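Local coordinates for galactose-1-phosphate uridylyltransferase (Bacillus cereus, PDB 4QVU), which is of unknown function but has a HIT-like fold, binds zinc and may act as a hexose-1-phosphate uridylyltransferase, at residues A[102-106]-A[131-135]. Numbering follows the deposited sequence.
With NA (sodium ion), chain D.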
ATOM      1  N   PHE A 102       0.550  27.752 -18.834  1.00 92.99           N
ATOM      2  CA  PHE A 102       0.426  26.419 -18.236  1.00 89.36           C
ATOM      3  C   PHE A 102       1.105  26.305 -16.877  1.00 91.95           C
ATOM      4  O   PHE A 102       2.224  26.798 -16.686  1.00 91.73           O
ATOM      5  CB  PHE A 102       1.018  25.330 -19.150  1.00 88.70           C
ATOM      6  CG  PHE A 102       0.522  25.342 -20.572  1.00 90.10           C
ATOM      7  CD1 PHE A 102      -0.798  25.024 -20.869  1.00 92.56           C
ATOM      8  CD2 PHE A 102       1.383  25.635 -21.620  1.00 91.91           C
ATOM      9  CE1 PHE A 102      -1.253  25.032 -22.186  1.00 94.00           C
ATOM     10  CE2 PHE A 102       0.927  25.639 -22.939  1.00 94.89           C
ATOM     11  CZ  PHE A 102      -0.388  25.342 -23.214  1.00 92.97           C
ATOM     12  N   THR A 103       0.425  25.591 -15.950  1.00 86.83           N
ATOM     13  CA  THR A 103       0.910  25.250 -14.614  1.00 85.47           C
ATOM     14  C   THR A 103       1.980  24.164 -14.777  1.00 85.82           C
ATOM     15  O   THR A 103       3.030  24.226 -14.136  1.00 85.77           O
ATOM     16  CB  THR A 103      -0.260  24.817 -13.714  1.00 92.90           C
ATOM     17  OG1 THR A 103      -1.222  25.874 -13.655  1.00 91.66           O
ATOM     18  CG2 THR A 103       0.189  24.450 -12.298  1.00 91.84           C
ATOM     19  N   SER A 104       1.711  23.184 -15.663  1.00 79.19           N
ATOM     20  CA  SER A 104       2.621  22.085 -15.992  1.00 76.09           C
ATOM     21  C   SER A 104       2.296  21.511 -17.377  1.00 76.76           C
ATOM     22  O   SER A 104       1.202  21.728 -17.904  1.00 77.11           O
ATOM     23  CB  SER A 104       2.569  20.981 -14.936  1.00 77.08           C
ATOM     24  OG  SER A 104       1.404  20.182 -15.049  1.00 82.74           O
ATOM     25  N   VAL A 105       3.261  20.788 -17.957  1.00 70.07           N
ATOM     26  CA  VAL A 105       3.155  20.146 -19.265  1.00 68.19           C
ATOM     27  C   VAL A 105       3.612  18.683 -19.115  1.00 69.99           C
ATOM     28  O   VAL A 105       4.693  18.416 -18.589  1.00 68.41           O
ATOM     29  CB  VAL A 105       3.960  20.916 -20.352  1.00 71.90           C
ATOM     30  CG1 VAL A 105       4.048  20.127 -21.647  1.00 70.77           C
ATOM     31  CG2 VAL A 105       3.364  22.295 -20.608  1.00 73.52           C
ATOM     32  N   ILE A 106       2.770  17.748 -19.572  1.00 66.02           N
ATOM     33  CA  ILE A 106       3.024  16.312 -19.535  1.00 63.57           C
ATOM     34  C   ILE A 106       3.555  15.835 -20.880  1.00 65.98           C
ATOM     35  O   ILE A 106       3.032  16.226 -21.925  1.00 66.69           O
ATOM     36  CB  ILE A 106       1.720  15.556 -19.155  1.00 65.99           C
ATOM     37  CG1 ILE A 106       1.427  15.667 -17.646  1.00 65.70           C
ATOM     38  CG2 ILE A 106       1.772  14.091 -19.597  1.00 66.38           C
ATOM     39  CD1 ILE A 106       0.134  14.981 -17.191  1.00 74.12           C
ATOM     40  N   TYR A 131      -4.340  24.434 -15.289  1.00 88.35           N
ATOM     41  CA  TYR A 131      -4.499  24.497 -13.832  1.00 88.99           C
ATOM     42  C   TYR A 131      -3.990  23.251 -13.088  1.00 88.87           C
ATOM     43  O   TYR A 131      -4.083  23.222 -11.860  1.00 88.98           O
ATOM     44  CB  TYR A 131      -5.990  24.699 -13.472  1.00 92.62           C
ATOM     45  CG  TYR A 131      -6.639  25.885 -14.155  1.00 98.15           C
ATOM     46  CD1 TYR A 131      -6.203  27.184 -13.905  1.00102.51           C
ATOM     47  CD2 TYR A 131      -7.717  25.712 -15.019  1.00100.07           C
ATOM     48  CE1 TYR A 131      -6.793  28.279 -14.535  1.00106.98           C
ATOM     49  CE2 TYR A 131      -8.324  26.802 -15.643  1.00104.05           C
ATOM     50  CZ  TYR A 131      -7.860  28.085 -15.397  1.00114.29           C
ATOM     51  OH  TYR A 131      -8.450  29.169 -16.003  1.00117.58           O
ATOM     52  N   VAL A 132      -3.455  22.241 -13.795  1.00 81.68           N
ATOM     53  CA  VAL A 132      -3.003  21.024 -13.120  1.00 78.60           C
ATOM     54  C   VAL A 132      -1.471  20.940 -13.144  1.00 79.04           C
ATOM     55  O   VAL A 132      -0.846  21.179 -14.179  1.00 78.98           O
ATOM     56  CB  VAL A 132      -3.646  19.740 -13.732  1.00 80.98           C
ATOM     57  CG1 VAL A 132      -3.197  18.481 -12.994  1.00 78.32           C
ATOM     58  CG2 VAL A 132      -5.173  19.828 -13.719  1.00 82.25           C
ATOM     59  N   ASN A 133      -0.887  20.602 -11.980  1.00 72.49           N
ATOM     60  CA  ASN A 133       0.537  20.331 -11.788  1.00 69.96           C
ATOM     61  C   ASN A 133       0.681  18.809 -11.693  1.00 70.25           C
ATOM     62  O   ASN A 133       0.218  18.217 -10.715  1.00 68.73           O
ATOM     63  CB  ASN A 133       1.084  21.070 -10.559  1.00 66.98           C
ATOM     64  CG  ASN A 133       2.582  20.993 -10.402  1.00 83.64           C
ATOM     65  OD1 ASN A 133       3.255  20.044 -10.835  1.00 74.77           O
ATOM     66  ND2 ASN A 133       3.144  22.001  -9.772  1.00 79.25           N
ATOM     67  N   TYR A 134       1.281  18.168 -12.713  1.00 65.39           N
ATOM     68  CA  TYR A 134       1.373  16.707 -12.790  1.00 63.70           C
ATOM     69  C   TYR A 134       2.207  16.083 -11.653  1.00 66.37           C
ATOM     70  O   TYR A 134       2.095  14.880 -11.436  1.00 65.88           O
ATOM     71  CB  TYR A 134       1.941  16.242 -14.137  1.00 64.93           C
ATOM     72  CG  TYR A 134       3.401  16.552 -14.378  1.00 67.38           C
ATOM     73  CD1 TYR A 134       4.398  15.673 -13.966  1.00 68.39           C
ATOM     74  CD2 TYR A 134       3.784  17.674 -15.108  1.00 69.50           C
ATOM     75  CE1 TYR A 134       5.744  15.942 -14.207  1.00 69.90           C
ATOM     76  CE2 TYR A 134       5.128  17.947 -15.364  1.00 70.61           C
ATOM     77  CZ  TYR A 134       6.104  17.074 -14.915  1.00 76.08           C
ATOM     78  OH  TYR A 134       7.428  17.325 -15.164  1.00 79.25           O
ATOM     79  N   LEU A 135       3.020  16.873 -10.941  1.00 62.76           N
ATOM     80  CA  LEU A 135       3.842  16.368  -9.843  1.00 61.36           C
ATOM     81  C   LEU A 135       3.054  16.252  -8.537  1.00 65.74           C
ATOM     82  O   LEU A 135       3.467  15.498  -7.645  1.00 65.00           O
ATOM     83  CB  LEU A 135       5.059  17.273  -9.619  1.00 62.32           C
ATOM     84  CG  LEU A 135       6.176  17.227 -10.662  1.00 66.03           C
ATOM     85  CD1 LEU A 135       7.201  18.293 -10.380  1.00 66.48           C
ATOM     86  CD2 LEU A 135       6.842  15.850 -10.711  1.00 66.05           C
TER
HETATM   87 NA    NA D 302       4.890  15.545  -5.779  1.00 69.25          NA
HETATM   88  O   HOH W   1       7.425  15.132  -5.691  1.00 64.76           O
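The first torsions of Ser104 and Tyr134 bring their side chains together: chi1 of 76° sets Ser104 OG, and chi1 of 69° sets Tyr134 CG, between the backbone N and carbonyl carbon of its own residue. The serine hydroxyl is thereby brought to the backbone of 131-135 and gripped twice. Ser104 OG donates to Val132 O at 2.6 Å, meeting that carbonyl at a C=O...donor angle of 130° and somewhat tilted from its plane, and it accepts from Tyr134 N at 3.1 Å. One buried hydroxyl thus satisfies a carbonyl and an amide two residues apart in a segment without regular secondary structure.

The tyrosine ring reaches the strand alongside Ser104 and Val105. Ser104 OG lies at its edge, near the ring plane, 3.5 Å from Tyr134 CD2, and Val105 O approaches Tyr134 CE2 obliquely. At the root of the ring, Ile106 CG1 rests 3.6 Å from Tyr134 CB, the two side chains running past each other in opposite directions. Tyr134 OH hydrogen-bonds with Tyr210 N, anchoring the far end, while Tyr232 of the second subunit meets the ring with its plane steeply inclined. At the exposed end, the side chains of Thr103 and Asn133 cross at about a right angle, Thr103 CG2 lying 3.9 Å from Asn133 CB, and Thr103 OG1 hydrogen-bonds to Lys130 O.

Asn133 OD1 accepts from Leu135 N at 3.2 Å, closing an Asx turn. Just beyond it, Leu135 O binds a sodium ion, as do Val138 O of the same chain and Asp136 O of the third subunit. Thr103 and Ser104 both face Met129, a classic beta bulge at the start of strand 104-111; the serine bonds and the tyrosine contacts fasten the loop after strand 123-129 to it, within the antiparallel sheet of a HIT-like fold.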